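Side-chain contacts in putative 4-amino-4-deoxychorismate lyase (Thermus thermophilus, PDB 2ZGI), which carries covalently bound pyridoxal-5'-phosphate in a fold of the class-IV aminotransferase family and probably acts as a lyase, perhaps on 4-amino-4-deoxychorismate: residues V157-G160 with S164-L167; A49-L54 with A123-G128. All blocks are in the same frame, centred on the assembly; numbering follows the deposited sequence.

Contact 1 (V157-G160 with S164-L167); sequences VVDG and SPLL. With PLP (pyridoxal-5'-phosphate), chain P.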
ATOM      1  N   VAL D 157     -12.686   4.481   1.316  1.00 24.28           N
ATOM      2  CA  VAL D 157     -12.981   5.749   0.625  1.00 25.59           C
ATOM      3  C   VAL D 157     -13.452   6.740   1.678  1.00 25.48           C
ATOM      4  O   VAL D 157     -14.528   6.561   2.293  1.00 26.36           O
ATOM      5  CB  VAL D 157     -14.079   5.619  -0.446  1.00 25.98           C
ATOM      6  CG1 VAL D 157     -14.329   6.983  -1.141  1.00 26.88           C
ATOM      7  CG2 VAL D 157     -13.725   4.512  -1.484  1.00 25.85           C
ATOM      8  N   VAL D 158     -12.660   7.783   1.907  1.00 25.53           N
ATOM      9  CA  VAL D 158     -12.952   8.685   3.044  1.00 24.62           C
ATOM     10  C   VAL D 158     -13.228  10.185   2.779  1.00 25.81           C
ATOM     11  O   VAL D 158     -13.544  10.935   3.724  1.00 25.88           O
ATOM     12  CB  VAL D 158     -11.841   8.572   4.126  1.00 25.48           C
ATOM     13  CG1 VAL D 158     -11.703   7.110   4.608  1.00 24.69           C
ATOM     14  CG2 VAL D 158     -10.516   9.110   3.610  1.00 22.70           C
ATOM     15  N   ASP D 159     -13.050  10.656   1.549  1.00 24.60           N
ATOM     16  CA  ASP D 159     -13.295  12.077   1.303  1.00 24.39           C
ATOM     17  C   ASP D 159     -13.398  12.339  -0.183  1.00 24.37           C
ATOM     18  O   ASP D 159     -12.983  11.494  -1.031  1.00 23.06           O
ATOM     19  CB  ASP D 159     -12.191  12.952   1.944  1.00 24.74           C
ATOM     20  CG  ASP D 159     -12.743  14.171   2.722  1.00 25.07           C
ATOM     21  OD1 ASP D 159     -13.819  14.692   2.353  1.00 25.92           O
ATOM     22  OD2 ASP D 159     -12.075  14.624   3.703  1.00 26.96           O
ATOM     23  N   GLY D 160     -14.007  13.481  -0.497  1.00 24.54           N
ATOM     24  CA  GLY D 160     -13.887  14.096  -1.820  1.00 25.56           C
ATOM     25  C   GLY D 160     -12.815  15.170  -1.747  1.00 26.22           C
ATOM     26  O   GLY D 160     -12.399  15.541  -0.653  1.00 27.43           O
ATOM     27  N   SER D 164     -17.907  16.283   0.817  1.00 29.21           N
ATOM     28  CA  SER D 164     -17.971  15.180   1.774  1.00 29.44           C
ATOM     29  C   SER D 164     -18.916  14.118   1.196  1.00 30.41           C
ATOM     30  O   SER D 164     -20.070  14.417   0.890  1.00 30.36           O
ATOM     31  CB  SER D 164     -18.543  15.667   3.102  1.00 29.12           C
ATOM     32  OG  SER D 164     -17.763  16.700   3.669  1.00 30.02           O
ATOM     33  N   PRO D 165     -18.429  12.881   1.027  1.00 30.57           N
ATOM     34  CA  PRO D 165     -19.319  11.918   0.388  1.00 31.20           C
ATOM     35  C   PRO D 165     -20.316  11.255   1.362  1.00 31.89           C
ATOM     36  O   PRO D 165     -19.984  10.992   2.534  1.00 31.18           O
ATOM     37  CB  PRO D 165     -18.351  10.909  -0.239  1.00 30.86           C
ATOM     38  CG  PRO D 165     -17.145  10.992   0.593  1.00 31.76           C
ATOM     39  CD  PRO D 165     -17.041  12.392   1.114  1.00 30.94           C
ATOM     40  N   LEU D 166     -21.530  11.035   0.869  1.00 33.03           N
ATOM     41  CA  LEU D 166     -22.575  10.333   1.619  1.00 34.11           C
ATOM     42  C   LEU D 166     -23.122   9.199   0.767  1.00 35.00           C
ATOM     43  O   LEU D 166     -23.138   9.289  -0.460  1.00 34.95           O
ATOM     44  CB  LEU D 166     -23.741  11.268   1.950  1.00 34.53           C
ATOM     45  CG  LEU D 166     -23.575  12.461   2.897  1.00 35.67           C
ATOM     46  CD1 LEU D 166     -23.124  13.716   2.166  1.00 36.85           C
ATOM     47  CD2 LEU D 166     -24.924  12.740   3.512  1.00 39.21           C
ATOM     48  N   LEU D 167     -23.605   8.151   1.432  1.00 35.83           N
ATOM     49  CA  LEU D 167     -24.206   7.010   0.751  1.00 37.22           C
ATOM     50  C   LEU D 167     -25.647   6.813   1.223  1.00 38.18           C
ATOM     51  O   LEU D 167     -25.912   6.812   2.423  1.00 38.70           O
ATOM     52  CB  LEU D 167     -23.388   5.754   1.041  1.00 36.86           C
ATOM     53  CG  LEU D 167     -23.829   4.440   0.384  1.00 37.02           C
ATOM     54  CD1 LEU D 167     -23.637   4.488  -1.116  1.00 36.18           C
ATOM     55  CD2 LEU D 167     -23.041   3.290   0.993  1.00 35.25           C
TER
HETATM   56  N1  PLP P 248     -13.789  17.597   2.020  1.00 23.95           N
HETATM   57  C2  PLP P 248     -12.666  18.345   2.009  1.00 26.20           C
HETATM   58  C2A PLP P 248     -11.346  17.679   1.748  1.00 23.33           C
HETATM   59  C3  PLP P 248     -12.739  19.726   2.219  1.00 24.02           C
HETATM   60  O3  PLP P 248     -11.578  20.440   2.198  1.00 25.60           O
HETATM   61  C4  PLP P 248     -13.986  20.308   2.478  1.00 25.07           C
HETATM   62  C4A PLP P 248     -14.158  21.785   2.764  1.00 24.21           C
HETATM   63  C5  PLP P 248     -15.122  19.504   2.515  1.00 23.38           C
HETATM   64  C6  PLP P 248     -14.978  18.138   2.280  1.00 26.52           C
HETATM   65  C5A PLP P 248     -16.510  20.063   2.750  1.00 26.39           C
HETATM   66  O4P PLP P 248     -16.722  20.629   4.044  1.00 26.61           O
HETATM   67  P   PLP P 248     -17.867  21.701   4.365  1.00 26.49           P
HETATM   68  O1P PLP P 248     -19.196  21.019   4.151  1.00 24.81           O
HETATM   69  O2P PLP P 248     -17.736  22.877   3.423  1.00 27.97           O
HETATM   70  O3P PLP P 248     -17.504  22.011   5.780  1.00 24.24           O
HETATM   71  O   HOH W   1     -15.507  15.178   4.261  1.00 25.20           O
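The pyridine-nitrogen end of the cofactor site is formed where Pro-165 packs on the backbone of Asp-159 and Gly-160, as strand 157-160 meets strand 164-167. The two strands belong to different sheets and run at 127° to each other, and no hydrogen bond passes directly between them. The imino acid suits this junction: it has no N-H to bury, and its ring offers a compact apolar surface. Pro-165 CD lies 3.6 Å from Gly-160 N, with Asp-159 CA also close by, and the proline also packs on Leu-176. A classic beta bulge, with Val-158 and Asp-159 both facing Leu-150, lies at the junction itself.

Asp-159 starts out from its backbone in a direction leading away from 164-167, and an off-staggered first torsion (chi1 -134°) turns the carboxylate to the cofactor, where OD1 comes within 2.9 Å of PLP N1. Asp-159 OD1 also takes a weak bond from Gly-160 N, bent to 126°, and accepts from a water 2.6 Å away. OD2 is engaged by the backbone N-H of Leu-180, so both carboxylate oxygens are held and the group's rotation is probably restricted. The water also hydrogen-bonds to Ser-164 OG, bridging the strands where they lack a direct bond. With Ser-164 OG anti to its own carbonyl carbon, the small serine side chain can serve the water and still lie 3.4 Å from PLP C6. Gly-160 brings its carbonyl O to within 3.4 Å of the methyl carbon PLP C2A, so backbone as well as side chains lines this end of the ring. An acid facing the pyridine nitrogen, probably favouring its protonated form, is typical of PLP sites in the class-IV aminotransferase fold.

Contact 2 (A49-L54 with A123-G128); sequences ALALGL and ARYKTG. With PLP (pyridoxal-5'-phosphate), chain P.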
ATOM      1  N   ALA D  49      -7.351  25.243  14.167  1.00 26.44           N
ATOM      2  CA  ALA D  49      -6.182  26.027  14.578  1.00 27.39           C
ATOM      3  C   ALA D  49      -5.584  25.528  15.890  1.00 27.80           C
ATOM      4  O   ALA D  49      -4.385  25.287  15.988  1.00 27.31           O
ATOM      5  CB  ALA D  49      -6.543  27.550  14.663  1.00 26.84           C
ATOM      6  N   LEU D  50      -6.420  25.343  16.912  1.00 29.42           N
ATOM      7  CA  LEU D  50      -5.874  24.904  18.198  1.00 30.15           C
ATOM      8  C   LEU D  50      -5.230  23.498  18.111  1.00 30.46           C
ATOM      9  O   LEU D  50      -4.189  23.252  18.741  1.00 31.01           O
ATOM     10  CB  LEU D  50      -6.897  25.045  19.351  1.00 30.90           C
ATOM     11  CG  LEU D  50      -7.832  26.284  19.521  1.00 33.26           C
ATOM     12  CD1 LEU D  50      -8.292  26.533  20.975  1.00 36.33           C
ATOM     13  CD2 LEU D  50      -7.370  27.643  18.865  1.00 33.70           C
ATOM     14  N   ALA D  51      -5.812  22.605  17.304  1.00 30.22           N
ATOM     15  CA  ALA D  51      -5.298  21.231  17.178  1.00 30.99           C
ATOM     16  C   ALA D  51      -3.888  21.204  16.563  1.00 31.43           C
ATOM     17  O   ALA D  51      -3.087  20.323  16.845  1.00 31.89           O
ATOM     18  CB  ALA D  51      -6.268  20.363  16.345  1.00 30.37           C
ATOM     19  N   LEU D  52      -3.582  22.217  15.764  1.00 31.34           N
ATOM     20  CA  LEU D  52      -2.390  22.222  14.965  1.00 31.52           C
ATOM     21  C   LEU D  52      -1.381  23.247  15.490  1.00 31.78           C
ATOM     22  O   LEU D  52      -0.431  23.617  14.794  1.00 32.01           O
ATOM     23  CB  LEU D  52      -2.785  22.483  13.502  1.00 31.88           C
ATOM     24  CG  LEU D  52      -3.587  21.290  12.932  1.00 32.15           C
ATOM     25  CD1 LEU D  52      -3.878  21.478  11.486  1.00 31.30           C
ATOM     26  CD2 LEU D  52      -2.852  19.975  13.140  1.00 33.85           C
ATOM     27  N   GLY D  53      -1.636  23.710  16.716  1.00 31.92           N
ATOM     28  CA  GLY D  53      -0.796  24.668  17.427  1.00 32.12           C
ATOM     29  C   GLY D  53      -0.691  26.046  16.815  1.00 32.60           C
ATOM     30  O   GLY D  53       0.333  26.708  16.986  1.00 32.14           O
ATOM     31  N   LEU D  54      -1.724  26.472  16.082  1.00 32.93           N
ATOM     32  CA  LEU D  54      -1.744  27.803  15.490  1.00 34.14           C
ATOM     33  C   LEU D  54      -2.586  28.771  16.331  1.00 34.90           C
ATOM     34  O   LEU D  54      -3.732  28.462  16.667  1.00 35.79           O
ATOM     35  CB  LEU D  54      -2.286  27.739  14.052  1.00 34.27           C
ATOM     36  CG  LEU D  54      -1.604  26.805  13.043  1.00 34.39           C
ATOM     37  CD1 LEU D  54      -2.523  26.625  11.836  1.00 36.90           C
ATOM     38  CD2 LEU D  54      -0.268  27.348  12.618  1.00 33.73           C
ATOM     39  N   ALA D 123      -6.127  14.514   8.139  1.00 24.06           N
ATOM     40  CA  ALA D 123      -7.351  14.255   7.376  1.00 24.24           C
ATOM     41  C   ALA D 123      -8.579  14.905   8.000  1.00 23.87           C
ATOM     42  O   ALA D 123      -9.536  15.280   7.307  1.00 24.04           O
ATOM     43  CB  ALA D 123      -7.585  12.748   7.274  1.00 24.30           C
ATOM     44  N   ARG D 124      -8.543  15.048   9.316  1.00 24.19           N
ATOM     45  CA  ARG D 124      -9.694  15.545  10.033  1.00 25.52           C
ATOM     46  C   ARG D 124      -9.709  17.073  10.050  1.00 26.44           C
ATOM     47  O   ARG D 124     -10.731  17.661  10.422  1.00 27.79           O
ATOM     48  CB  ARG D 124      -9.722  14.987  11.455  1.00 25.15           C
ATOM     49  CG  ARG D 124      -8.385  15.142  12.188  1.00 29.32           C
ATOM     50  CD  ARG D 124      -8.378  14.423  13.561  1.00 34.40           C
ATOM     51  NE  ARG D 124      -9.481  14.901  14.389  1.00 39.70           N
ATOM     52  CZ  ARG D 124      -9.702  14.566  15.661  1.00 42.75           C
ATOM     53  NH1 ARG D 124      -8.900  13.724  16.305  1.00 43.41           N
ATOM     54  NH2 ARG D 124     -10.746  15.083  16.287  1.00 43.29           N
ATOM     55  N   TYR D 125      -8.583  17.689   9.661  1.00 26.34           N
ATOM     56  CA  TYR D 125      -8.440  19.151   9.655  1.00 26.08           C
ATOM     57  C   TYR D 125      -8.436  19.727   8.243  1.00 25.91           C
ATOM     58  O   TYR D 125      -7.991  19.078   7.271  1.00 25.44           O
ATOM     59  CB  TYR D 125      -7.176  19.551  10.420  1.00 26.16           C
ATOM     60  CG  TYR D 125      -7.097  18.866  11.761  1.00 27.76           C
ATOM     61  CD1 TYR D 125      -8.063  19.122  12.754  1.00 29.90           C
ATOM     62  CD2 TYR D 125      -6.102  17.931  12.036  1.00 28.59           C
ATOM     63  CE1 TYR D 125      -8.032  18.465  13.993  1.00 31.99           C
ATOM     64  CE2 TYR D 125      -6.049  17.277  13.278  1.00 29.91           C
ATOM     65  CZ  TYR D 125      -7.025  17.557  14.247  1.00 32.68           C
ATOM     66  OH  TYR D 125      -7.003  16.923  15.461  1.00 31.53           O
ATOM     67  N   LYS D 126      -8.930  20.963   8.137  1.00 25.52           N
ATOM     68  CA  LYS D 126      -8.973  21.687   6.874  1.00 25.75           C
ATOM     69  C   LYS D 126      -7.719  22.567   6.816  1.00 25.75           C
ATOM     70  O   LYS D 126      -7.715  23.704   7.332  1.00 24.80           O
ATOM     71  CB  LYS D 126     -10.254  22.508   6.820  1.00 25.45           C
ATOM     72  CG  LYS D 126     -10.833  22.662   5.421  1.00 26.68           C
ATOM     73  CD  LYS D 126     -12.256  23.136   5.478  1.00 24.97           C
ATOM     74  CE  LYS D 126     -12.629  23.836   4.196  1.00 25.76           C
ATOM     75  NZ  LYS D 126     -12.749  22.806   3.120  1.00 28.84           N
ATOM     76  N   THR D 127      -6.638  22.005   6.246  1.00 24.84           N
ATOM     77  CA  THR D 127      -5.316  22.624   6.292  1.00 23.88           C
ATOM     78  C   THR D 127      -4.794  23.033   4.921  1.00 23.50           C
ATOM     79  O   THR D 127      -5.290  22.578   3.891  1.00 23.24           O
ATOM     80  CB  THR D 127      -4.239  21.693   6.958  1.00 25.02           C
ATOM     81  OG1 THR D 127      -3.768  20.704   6.020  1.00 22.38           O
ATOM     82  CG2 THR D 127      -4.816  20.972   8.163  1.00 24.93           C
ATOM     83  N   GLY D 128      -3.772  23.887   4.944  1.00 22.90           N
ATOM     84  CA  GLY D 128      -2.995  24.260   3.782  1.00 22.23           C
ATOM     85  C   GLY D 128      -2.181  23.142   3.156  1.00 21.87           C
ATOM     86  O   GLY D 128      -1.546  23.354   2.126  1.00 20.91           O
TER
HETATM   87  N1  PLP P 248     -13.789  17.597   2.020  1.00 23.95           N
HETATM   88  C2  PLP P 248     -12.666  18.345   2.009  1.00 26.20           C
HETATM   89  C2A PLP P 248     -11.346  17.679   1.748  1.00 23.33           C
HETATM   90  C3  PLP P 248     -12.739  19.726   2.219  1.00 24.02           C
HETATM   91  O3  PLP P 248     -11.578  20.440   2.198  1.00 25.60           O
HETATM   92  C4  PLP P 248     -13.986  20.308   2.478  1.00 25.07           C
HETATM   93  C4A PLP P 248     -14.158  21.785   2.764  1.00 24.21           C
HETATM   94  C5  PLP P 248     -15.122  19.504   2.515  1.00 23.38           C
HETATM   95  C6  PLP P 248     -14.978  18.138   2.280  1.00 26.52           C
HETATM   96  C5A PLP P 248     -16.510  20.063   2.750  1.00 26.39           C
HETATM   97  O4P PLP P 248     -16.722  20.629   4.044  1.00 26.61           O
HETATM   98  P   PLP P 248     -17.867  21.701   4.365  1.00 26.49           P
HETATM   99  O1P PLP P 248     -19.196  21.019   4.151  1.00 24.81           O
HETATM  100  O2P PLP P 248     -17.736  22.877   3.423  1.00 27.97           O
HETATM  101  O3P PLP P 248     -17.504  22.011   5.780  1.00 24.24           O
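Leu-52, just past the end of helix 38-51, presses into the angle between Tyr-125 and Thr-127, and this is the tight half of the contact. Leu-52 CD1 meets Thr-127 CG2 at 3.5 Å, closer than usual for two carbons, the side chains crossing at about a right angle. Tyr-125 CB is 4.0 Å from that same Leu-52 CD1, while the other branch, CD2, approaches the tyrosine ring obliquely. Threonine serves both needs here: its methyl faces the leucine while OG1 is hydrogen-bonded to the N-H of Asn-129. Leu-135 and Leu-131 of the second subunit pack on Leu-52 and Thr-127, carrying the apolar cluster into the subunit interface.

The other flank faces solvent, and only the one methyl of exposed Ala-51 comes up to the ring there, CB 3.5 Å from Tyr-125 CE1. CG of Arg-124 sits over one face of that ring near its rim, and His-48 makes an edge-to-face stack with it. Tyr-125 CG lies anti to the carbonyl carbon (chi1 -49°), which carries the ring across to the helix end. A serine here would probably leave Ala-51 and Leu-52 without their aromatic partner and His-48 without its stack.

Gly-53 accepts the positive phi of the Schellman motif that closes the helix; Leu-54 N bonds to Ala-49 O at 2.9 Å and Gly-53 N to Leu-50 O. Between Tyr-125 and Thr-127, Lys-126 leads away from the helix, its chain bent at chi4 (72°), and NZ is joined covalently to PLP C4A. No hydrogen bond joins the segments, which meet mainly through apolar groups: packing places the loop, while its reactive chemistry faces the cofactor, as expected if Lys-126 forms the internal Schiff base.

Contact 1 and contact 2 have centres about 20 Å apart and do not touch, although their nearest atoms are about 4 Å from each other; the cofactor joins them. Contact 2 supplies the covalent attachment at the exocyclic carbon PLP C4A and contact 1 the carboxylate at the ring nitrogen PLP N1, so the pyridine is held from both ends. Leu-180 forms a second connection: its N-H binds the acid of 157-160, and its side chain touches Lys-126 of 123-128. Arg-44, on the helix that ends in 49-54, hydrogen-bonds to PLP together with Ile-183, Thr-184 and Ser-218, adding to the grip.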